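Side-chain contacts in RNase NGR3 (Nicotiana glutinosa, PDB 1VD3), which probably cleaves RNA as a secreted endonuclease of the RNase T2 family and is captured here with 2'-UMP bound: residues I73-K78 with A115-R120; L126-N131 with E153-S158; V176-D181 with T185-C190. All coordinates share one frame; numbering follows the deposited sequence.

Overall arrangement
From the N terminus, the chain first builds two strands of the central antiparallel sheet and then enters helix 73-79, where contact 1 opens. That contact closes a 36-residue excursion, including helix 91-102, against helix 109-123. Helix 125-131 follows directly, and contact 2 brings helix 144-155 back to it. Contact 3 closes the shortest loop, with only three residues between its segments, in the hairpin of strands 171-181 and 187-188. The three lie in series, with neither nesting nor crossing. They still join in space: Phe119, on segment 115-120, sets its ring edge-to-face with Phe187 of the third, and Val155 of the second also packs on Phe187, tying helices to sheet.

Contact 1: residues I73-K78 with A115-R120; sequences ISTMEK and AALDFR
Leu117 reaches out from helix 109-123 to meet Met76 on helix 73-79, a small helix-helix contact within the alpha+beta fold of the RNase T2 family. The tight part is a fork pressed against a chain. The two methyls of Leu117 straddle the flank of Met76, CD2 lying 4.1 Å and CD1 4.2 Å from Met76 CG, and the two side chains cross at about a right angle. The thioether then bends at chi3 (58°), which carries Met76 CE away from the leucine, while Ile69 and Trp94 provide further packing for this buried side chain. Leu117 is also backed by Ile42 of strand 41-48, so the contact bridges from the sheet to the short helix. The side chain of Met76 lies about 8 Å from that of Glu97, a predicted active-site residue on helix 91-102, which puts this packing near, though not in, the probable active site.

One residue earlier the contact loosens. Thr75 is partly exposed and adds a single grazing touch, and Ser74 and Lys78, which flank Thr75 and Met76 along the helix, are exposed. Arg120 starts out toward the short helix, yet its guanidinium group forms a salt bridge with Asp39 through NH1. At the open margin what touches is one methyl pair, Thr75 CG2 and Leu117 CD2, 4.2 Å apart.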
loop_
_atom_site.group_PDB
_atom_site.type_symbol
_atom_site.label_atom_id
_atom_site.label_comp_id
_atom_site.label_asym_id
_atom_site.label_seq_id
_atom_site.Cartn_x
_atom_site.Cartn_y
_atom_site.Cartn_z
ATOM N N ILE A 73 5.826 15.948 4.002
ATOM C CA ILE A 73 6.897 15.031 4.393
ATOM C C ILE A 73 6.746 14.402 5.777
ATOM O O ILE A 73 6.918 13.196 5.927
ATOM C CB ILE A 73 8.284 15.722 4.342
ATOM C CG1 ILE A 73 8.539 16.308 2.951
ATOM C CG2 ILE A 73 9.377 14.711 4.684
ATOM C CD1 ILE A 73 8.740 15.280 1.867
ATOM N N SER A 74 6.442 15.206 6.792
ATOM C CA SER A 74 6.308 14.653 8.138
ATOM C C SER A 74 5.208 13.596 8.200
ATOM O O SER A 74 5.331 12.615 8.933
ATOM C CB SER A 74 6.031 15.760 9.162
ATOM O OG SER A 74 4.765 16.352 8.956
ATOM N N THR A 75 4.139 13.793 7.430
ATOM C CA THR A 75 3.034 12.836 7.409
ATOM C C THR A 75 3.453 11.598 6.632
ATOM O O THR A 75 3.171 10.473 7.034
ATOM C CB THR A 75 1.780 13.426 6.735
ATOM O OG1 THR A 75 1.380 14.615 7.425
ATOM C CG2 THR A 75 0.630 12.423 6.770
ATOM N N MET A 76 4.135 11.821 5.515
ATOM C CA MET A 76 4.600 10.734 4.671
ATOM C C MET A 76 5.620 9.858 5.389
ATOM O O MET A 76 5.669 8.646 5.172
ATOM C CB MET A 76 5.187 11.303 3.384
ATOM C CG MET A 76 4.119 11.838 2.441
ATOM S SD MET A 76 4.792 12.727 1.044
ATOM C CE MET A 76 5.849 11.452 0.323
ATOM N N GLU A 77 6.431 10.463 6.253
ATOM C CA GLU A 77 7.417 9.681 6.990
ATOM C C GLU A 77 6.689 8.676 7.866
ATOM O O GLU A 77 7.227 7.622 8.192
ATOM C CB GLU A 77 8.289 10.589 7.865
ATOM C CG GLU A 77 9.078 11.620 7.080
ATOM C CD GLU A 77 10.012 12.431 7.957
ATOM O OE1 GLU A 77 9.565 12.920 9.015
ATOM O OE2 GLU A 77 11.192 12.586 7.583
ATOM N N LYS A 78 5.453 8.999 8.234
ATOM C CA LYS A 78 4.671 8.110 9.086
ATOM C C LYS A 78 3.655 7.233 8.360
ATOM O O LYS A 78 3.333 6.148 8.833
ATOM C CB LYS A 78 3.957 8.913 10.176
ATOM C CG LYS A 78 4.892 9.466 11.242
ATOM C CD LYS A 78 4.123 9.934 12.463
ATOM C CE LYS A 78 5.064 10.435 13.552
ATOM N NZ LYS A 78 4.329 10.805 14.798
ATOM N N ALA A 115 -3.096 12.362 -3.173
ATOM C CA ALA A 115 -4.069 11.332 -3.510
ATOM C C ALA A 115 -3.795 10.074 -2.689
ATOM O O ALA A 115 -4.703 9.513 -2.086
ATOM C CB ALA A 115 -3.995 11.008 -5.003
ATOM N N ALA A 116 -2.538 9.639 -2.667
ATOM C CA ALA A 116 -2.159 8.449 -1.915
ATOM C C ALA A 116 -2.529 8.616 -0.445
ATOM O O ALA A 116 -3.118 7.722 0.171
ATOM C CB ALA A 116 -0.662 8.197 -2.050
ATOM N N LEU A 117 -2.175 9.766 0.116
ATOM C CA LEU A 117 -2.477 10.050 1.513
ATOM C C LEU A 117 -3.988 10.054 1.746
ATOM O O LEU A 117 -4.471 9.493 2.735
ATOM C CB LEU A 117 -1.877 11.404 1.921
ATOM C CG LEU A 117 -0.345 11.487 1.924
ATOM C CD1 LEU A 117 0.086 12.920 2.185
ATOM C CD2 LEU A 117 0.229 10.554 2.984
ATOM N N ASP A 118 -4.731 10.680 0.838
ATOM C CA ASP A 118 -6.186 10.740 0.964
ATOM C C ASP A 118 -6.840 9.365 0.891
ATOM O O ASP A 118 -7.732 9.051 1.680
ATOM C CB ASP A 118 -6.799 11.633 -0.116
ATOM C CG ASP A 118 -6.551 13.111 0.129
ATOM O OD1 ASP A 118 -6.117 13.469 1.244
ATOM O OD2 ASP A 118 -6.804 13.915 -0.794
ATOM N N PHE A 119 -6.416 8.541 -0.059
ATOM C CA PHE A 119 -7.013 7.221 -0.175
ATOM C C PHE A 119 -6.640 6.288 0.964
ATOM O O PHE A 119 -7.397 5.376 1.290
ATOM C CB PHE A 119 -6.681 6.608 -1.538
ATOM C CG PHE A 119 -7.471 7.218 -2.660
ATOM C CD1 PHE A 119 -6.869 8.064 -3.583
ATOM C CD2 PHE A 119 -8.839 6.993 -2.753
ATOM C CE1 PHE A 119 -7.621 8.682 -4.580
ATOM C CE2 PHE A 119 -9.601 7.607 -3.748
ATOM C CZ PHE A 119 -8.989 8.453 -4.663
ATOM N N ARG A 120 -5.480 6.503 1.577
ATOM C CA ARG A 120 -5.103 5.657 2.700
ATOM C C ARG A 120 -6.096 5.973 3.826
ATOM O O ARG A 120 -6.623 5.075 4.489
ATOM C CB ARG A 120 -3.680 5.964 3.185
ATOM C CG ARG A 120 -3.138 4.896 4.140
ATOM C CD ARG A 120 -1.979 5.413 4.971
ATOM N NE ARG A 120 -2.437 6.410 5.934
ATOM C CZ ARG A 120 -2.974 6.123 7.117
ATOM N NH1 ARG A 120 -3.115 4.859 7.505
ATOM N NH2 ARG A 120 -3.397 7.103 7.902
#

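Contact 2: residues L126-N131 with E153-S158; sequences LENLKN and EGVGHS
Asn128 lays its carboxamide over the backbone of Gly154, with OD1 3.1 Å from Gly154 CA. The alpha carbon stands above the plane of the amide rather than in it, and is displaced toward the oxygen end: Asn128 CG is 3.5 Å and ND2 3.7 Å from Gly154 CA. What makes so close an approach possible is the bare backbone of glycine, which lets a polar side chain of one helix rest directly on the other. The alpha carbons of Asn128 and Gly154 are consequently only 5.6 Å apart. At the other end of the same amide, ND2 skims Val155 CG2 at 4.3 Å, a marginal touch. Asn128 owes this placement to a CG turned anti to the carbonyl carbon (chi1 -83°), which sends the flat group across the gap between the helices.

The surroundings are those of a surface contact joining two consecutive helices. Glu127 and Lys130, on the side turned from the partner, form a salt bridge along their own helix, with Lys130 NZ 3.2 Å from Glu127 OE2 on the syn side of the carboxylate. On the second segment the helix stops just after the contact: Gly156 leaves the helical conformation with a positive phi of 89°, and the chain turns away toward strand 160-165.

Deeper in, Leu129 is buried against Ile147, Ala150 and Ile151 of helix 144-155. Beyond the helix end, His157 ND1 is hydrogen-bonded to Asp189 OD1, while Val155 and His157 both lean on Phe187, so that the end of helix 144-155 and the loop after it abut the short strand 187-188.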
loop_
_atom_site.group_PDB
_atom_site.type_symbol
_atom_site.label_atom_id
_atom_site.label_comp_id
_atom_site.label_asym_id
_atom_site.label_seq_id
_atom_site.Cartn_x
_atom_site.Cartn_y
_atom_site.Cartn_z
ATOM N N LEU A 126 -7.317 -0.254 9.077
ATOM C CA LEU A 126 -7.163 -0.666 10.471
ATOM C C LEU A 126 -8.482 -0.611 11.232
ATOM O O LEU A 126 -8.869 -1.574 11.899
ATOM C CB LEU A 126 -6.131 0.223 11.169
ATOM C CG LEU A 126 -5.675 -0.203 12.567
ATOM C CD1 LEU A 126 -4.968 -1.550 12.492
ATOM C CD2 LEU A 126 -4.738 0.854 13.139
ATOM N N GLU A 127 -9.171 0.520 11.123
ATOM C CA GLU A 127 -10.444 0.711 11.806
ATOM C C GLU A 127 -11.574 -0.142 11.231
ATOM O O GLU A 127 -12.460 -0.588 11.965
ATOM C CB GLU A 127 -10.830 2.187 11.768
ATOM C CG GLU A 127 -9.812 3.093 12.444
ATOM C CD GLU A 127 -9.632 2.769 13.916
ATOM O OE1 GLU A 127 -10.620 2.888 14.672
ATOM O OE2 GLU A 127 -8.506 2.395 14.315
ATOM N N ASN A 128 -11.560 -0.368 9.922
ATOM C CA ASN A 128 -12.602 -1.196 9.332
ATOM C C ASN A 128 -12.476 -2.615 9.869
ATOM O O ASN A 128 -13.478 -3.304 10.079
ATOM C CB ASN A 128 -12.504 -1.196 7.804
ATOM C CG ASN A 128 -13.167 0.016 7.182
ATOM O OD1 ASN A 128 -14.274 0.395 7.569
ATOM N ND2 ASN A 128 -12.502 0.625 6.204
ATOM N N LEU A 129 -11.240 -3.046 10.104
ATOM C CA LEU A 129 -10.993 -4.384 10.626
ATOM C C LEU A 129 -11.422 -4.455 12.085
ATOM O O LEU A 129 -12.026 -5.435 12.509
ATOM C CB LEU A 129 -9.511 -4.746 10.491
ATOM C CG LEU A 129 -9.020 -4.942 9.051
ATOM C CD1 LEU A 129 -7.502 -5.043 9.035
ATOM C CD2 LEU A 129 -9.651 -6.199 8.466
ATOM N N LYS A 130 -11.116 -3.413 12.851
ATOM C CA LYS A 130 -11.499 -3.384 14.261
ATOM C C LYS A 130 -13.009 -3.521 14.379
ATOM O O LYS A 130 -13.512 -4.275 15.211
ATOM C CB LYS A 130 -11.050 -2.077 14.920
ATOM C CG LYS A 130 -9.544 -1.953 15.084
ATOM C CD LYS A 130 -9.178 -0.700 15.868
ATOM C CE LYS A 130 -7.671 -0.545 15.994
ATOM N NZ LYS A 130 -7.312 0.685 16.743
ATOM N N ASN A 131 -13.732 -2.791 13.538
ATOM C CA ASN A 131 -15.186 -2.846 13.543
ATOM C C ASN A 131 -15.681 -4.281 13.413
ATOM O O ASN A 131 -16.766 -4.613 13.889
ATOM C CB ASN A 131 -15.744 -1.999 12.401
ATOM C CG ASN A 131 -15.564 -0.516 12.637
ATOM O OD1 ASN A 131 -14.809 -0.103 13.522
ATOM N ND2 ASN A 131 -16.250 0.299 11.844
ATOM N N GLU A 153 -16.841 -3.925 3.370
ATOM C CA GLU A 153 -17.953 -3.166 3.930
ATOM C C GLU A 153 -17.564 -1.714 4.180
ATOM O O GLU A 153 -18.358 -0.803 3.940
ATOM C CB GLU A 153 -18.442 -3.782 5.245
ATOM C CG GLU A 153 -19.674 -3.067 5.793
ATOM C CD GLU A 153 -20.151 -3.616 7.121
ATOM O OE1 GLU A 153 -19.418 -3.484 8.125
ATOM O OE2 GLU A 153 -21.264 -4.180 7.159
ATOM N N GLY A 154 -16.342 -1.504 4.660
ATOM C CA GLY A 154 -15.874 -0.161 4.950
ATOM C C GLY A 154 -15.470 0.665 3.741
ATOM O O GLY A 154 -15.538 1.894 3.778
ATOM N N VAL A 155 -15.054 0.002 2.668
ATOM C CA VAL A 155 -14.635 0.703 1.461
ATOM C C VAL A 155 -15.700 0.686 0.367
ATOM O O VAL A 155 -15.744 1.579 -0.481
ATOM C CB VAL A 155 -13.326 0.091 0.897
ATOM C CG1 VAL A 155 -12.992 0.710 -0.451
ATOM C CG2 VAL A 155 -12.183 0.323 1.878
ATOM N N GLY A 156 -16.556 -0.329 0.387
ATOM C CA GLY A 156 -17.598 -0.432 -0.618
ATOM C C GLY A 156 -17.132 -1.187 -1.848
ATOM O O GLY A 156 -17.851 -1.282 -2.840
ATOM N N HIS A 157 -15.918 -1.726 -1.784
ATOM C CA HIS A 157 -15.345 -2.482 -2.895
ATOM C C HIS A 157 -14.466 -3.572 -2.307
ATOM O O HIS A 157 -13.882 -3.396 -1.239
ATOM C CB HIS A 157 -14.508 -1.562 -3.785
ATOM C CG HIS A 157 -15.269 -0.389 -4.319
ATOM N ND1 HIS A 157 -16.130 -0.486 -5.391
ATOM C CD2 HIS A 157 -15.339 0.894 -3.893
ATOM C CE1 HIS A 157 -16.700 0.688 -5.600
ATOM N NE2 HIS A 157 -16.240 1.541 -4.703
ATOM N N SER A 158 -14.372 -4.703 -2.996
ATOM C CA SER A 158 -13.561 -5.802 -2.496
ATOM C C SER A 158 -12.070 -5.615 -2.757
ATOM O O SER A 158 -11.647 -5.276 -3.867
ATOM C CB SER A 158 -14.035 -7.130 -3.097
ATOM O OG SER A 158 -14.025 -7.087 -4.510
#

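Contact 3: residues V176-D181 with T185-C190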
loop_
_atom_site.group_PDB
_atom_site.type_symbol
_atom_site.label_atom_id
_atom_site.label_comp_id
_atom_site.label_asym_id
_atom_site.label_seq_id
_atom_site.Cartn_x
_atom_site.Cartn_y
_atom_site.Cartn_z
ATOM N N VAL A 176 -2.496 -4.943 0.802
ATOM C CA VAL A 176 -3.901 -4.851 0.440
ATOM C C VAL A 176 -4.035 -3.976 -0.790
ATOM O O VAL A 176 -3.587 -2.827 -0.797
ATOM C CB VAL A 176 -4.739 -4.235 1.583
ATOM C CG1 VAL A 176 -6.198 -4.124 1.155
ATOM C CG2 VAL A 176 -4.620 -5.101 2.834
ATOM N N TYR A 177 -4.646 -4.528 -1.831
ATOM C CA TYR A 177 -4.839 -3.801 -3.077
ATOM C C TYR A 177 -6.285 -3.370 -3.253
ATOM O O TYR A 177 -7.200 -4.172 -3.096
ATOM C CB TYR A 177 -4.471 -4.675 -4.285
ATOM C CG TYR A 177 -3.016 -5.079 -4.394
ATOM C CD1 TYR A 177 -2.421 -5.872 -3.420
ATOM C CD2 TYR A 177 -2.256 -4.723 -5.514
ATOM C CE1 TYR A 177 -1.108 -6.311 -3.547
ATOM C CE2 TYR A 177 -0.939 -5.159 -5.655
ATOM C CZ TYR A 177 -0.373 -5.955 -4.665
ATOM O OH TYR A 177 0.924 -6.408 -4.784
ATOM N N LEU A 178 -6.474 -2.101 -3.593
ATOM C CA LEU A 178 -7.795 -1.547 -3.869
ATOM C C LEU A 178 -7.616 -0.782 -5.176
ATOM O O LEU A 178 -6.504 -0.368 -5.499
ATOM C CB LEU A 178 -8.238 -0.595 -2.752
ATOM C CG LEU A 178 -8.680 -1.262 -1.443
ATOM C CD1 LEU A 178 -8.898 -0.207 -0.376
ATOM C CD2 LEU A 178 -9.962 -2.052 -1.681
ATOM N N CYS A 179 -8.689 -0.607 -5.938
ATOM C CA CYS A 179 -8.584 0.115 -7.196
ATOM C C CYS A 179 -9.212 1.493 -7.124
ATOM O O CYS A 179 -10.210 1.694 -6.433
ATOM C CB CYS A 179 -9.203 -0.705 -8.331
ATOM S SG CYS A 179 -8.160 -2.151 -8.688
ATOM N N VAL A 180 -8.590 2.440 -7.822
ATOM C CA VAL A 180 -9.055 3.821 -7.871
ATOM C C VAL A 180 -9.210 4.183 -9.346
ATOM O O VAL A 180 -8.417 3.738 -10.180
ATOM C CB VAL A 180 -8.024 4.768 -7.202
ATOM C CG1 VAL A 180 -8.443 6.220 -7.370
ATOM C CG2 VAL A 180 -7.893 4.422 -5.725
ATOM N N ASP A 181 -10.224 4.979 -9.682
ATOM C CA ASP A 181 -10.421 5.345 -11.084
ATOM C C ASP A 181 -9.268 6.190 -11.610
ATOM O O ASP A 181 -8.533 6.815 -10.841
ATOM C CB ASP A 181 -11.739 6.097 -11.279
ATOM C CG ASP A 181 -11.634 7.551 -10.903
ATOM O OD1 ASP A 181 -11.544 7.852 -9.697
ATOM O OD2 ASP A 181 -11.632 8.393 -11.825
ATOM N N THR A 185 -10.368 10.016 -8.500
ATOM C CA THR A 185 -11.490 10.612 -7.788
ATOM C C THR A 185 -12.033 9.726 -6.673
ATOM O O THR A 185 -12.315 10.209 -5.576
ATOM C CB THR A 185 -12.632 10.958 -8.757
ATOM O OG1 THR A 185 -12.200 11.994 -9.650
ATOM C CG2 THR A 185 -13.863 11.434 -7.992
ATOM N N ASP A 186 -12.174 8.433 -6.944
ATOM C CA ASP A 186 -12.701 7.531 -5.930
ATOM C C ASP A 186 -12.348 6.063 -6.172
ATOM O O ASP A 186 -11.802 5.698 -7.215
ATOM C CB ASP A 186 -14.222 7.707 -5.854
ATOM C CG ASP A 186 -14.866 6.848 -4.781
ATOM O OD1 ASP A 186 -14.312 6.766 -3.662
ATOM O OD2 ASP A 186 -15.938 6.266 -5.057
ATOM N N PHE A 187 -12.652 5.227 -5.189
ATOM C CA PHE A 187 -12.399 3.798 -5.300
ATOM C C PHE A 187 -13.407 3.236 -6.289
ATOM O O PHE A 187 -14.533 3.727 -6.386
ATOM C CB PHE A 187 -12.586 3.107 -3.945
ATOM C CG PHE A 187 -11.493 3.394 -2.951
ATOM C CD1 PHE A 187 -11.785 4.000 -1.728
ATOM C CD2 PHE A 187 -10.174 3.041 -3.226
ATOM C CE1 PHE A 187 -10.778 4.248 -0.795
ATOM C CE2 PHE A 187 -9.160 3.284 -2.297
ATOM C CZ PHE A 187 -9.465 3.889 -1.081
ATOM N N ILE A 188 -12.997 2.209 -7.021
ATOM C CA ILE A 188 -13.861 1.556 -7.995
ATOM C C ILE A 188 -13.660 0.060 -7.845
ATOM O O ILE A 188 -12.764 -0.377 -7.124
ATOM C CB ILE A 188 -13.480 1.933 -9.439
ATOM C CG1 ILE A 188 -12.005 1.605 -9.686
ATOM C CG2 ILE A 188 -13.760 3.397 -9.689
ATOM C CD1 ILE A 188 -11.593 1.664 -11.142
ATOM N N ASP A 189 -14.497 -0.732 -8.505
ATOM C CA ASP A 189 -14.318 -2.174 -8.443
ATOM C C ASP A 189 -13.124 -2.461 -9.345
ATOM O O ASP A 189 -13.016 -1.899 -10.440
ATOM C CB ASP A 189 -15.558 -2.911 -8.967
ATOM C CG ASP A 189 -16.788 -2.681 -8.100
ATOM O OD1 ASP A 189 -16.686 -2.826 -6.867
ATOM O OD2 ASP A 189 -17.863 -2.365 -8.655
ATOM N N CYS A 190 -12.208 -3.304 -8.887
ATOM C CA CYS A 190 -11.045 -3.625 -9.697
ATOM C C CYS A 190 -11.477 -4.363 -10.962
ATOM O O CYS A 190 -12.266 -5.308 -10.896
ATOM C CB CYS A 190 -10.071 -4.506 -8.919
ATOM S SG CYS A 190 -9.047 -3.665 -7.670
HETATM O O HOH W 1 -11.177 -1.543 -5.092
#
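Asp181 gathers two backbone amides on one carboxylate oxygen. Thr185 N lies 2.7 Å from Asp181 OD1, a bent bond (137° at the hydrogen) on the syn side, and Asp186 N lies 2.9 Å from the same oxygen, a straighter one met nearly along its C-O axis. The other oxygen, OD2, is hydrogen-bonded to Thr183 OG1, so the turn grips both ends of the carboxylate. A chi1 of 80° places Asp181 CG between its own N and carbonyl carbon, folding the group back over the turn. Asp181 N in turn donates to Asp186 O at 3.0 Å.

Strand 171-181 and the short, weakly bonded strand 187-188 form a beta hairpin at the edge of the antiparallel sheet of this RNase T2 fold. Ile188 N bonds Cys179 O at 2.9 Å, coming from well above the carbonyl plane, and the same oxygen takes a CA-H...O contact from Phe187 CA and meets the edge of the Phe187 ring. A water bridges the two chains here, accepting from Cys179 N and donating to Ile188 O, each at 2.8 Å.

Apolar groups pack alongside: Val180 CG2 and Leu178 CD1 approach the Phe187 ring obliquely, and Ile188 CG2 sits 3.7 Å from Asp181 CB, the one carbon the aspartate contributes. Just past the short strand, a disulfide joins Cys179 SG to Cys190 SG, with a chi3 of 97°.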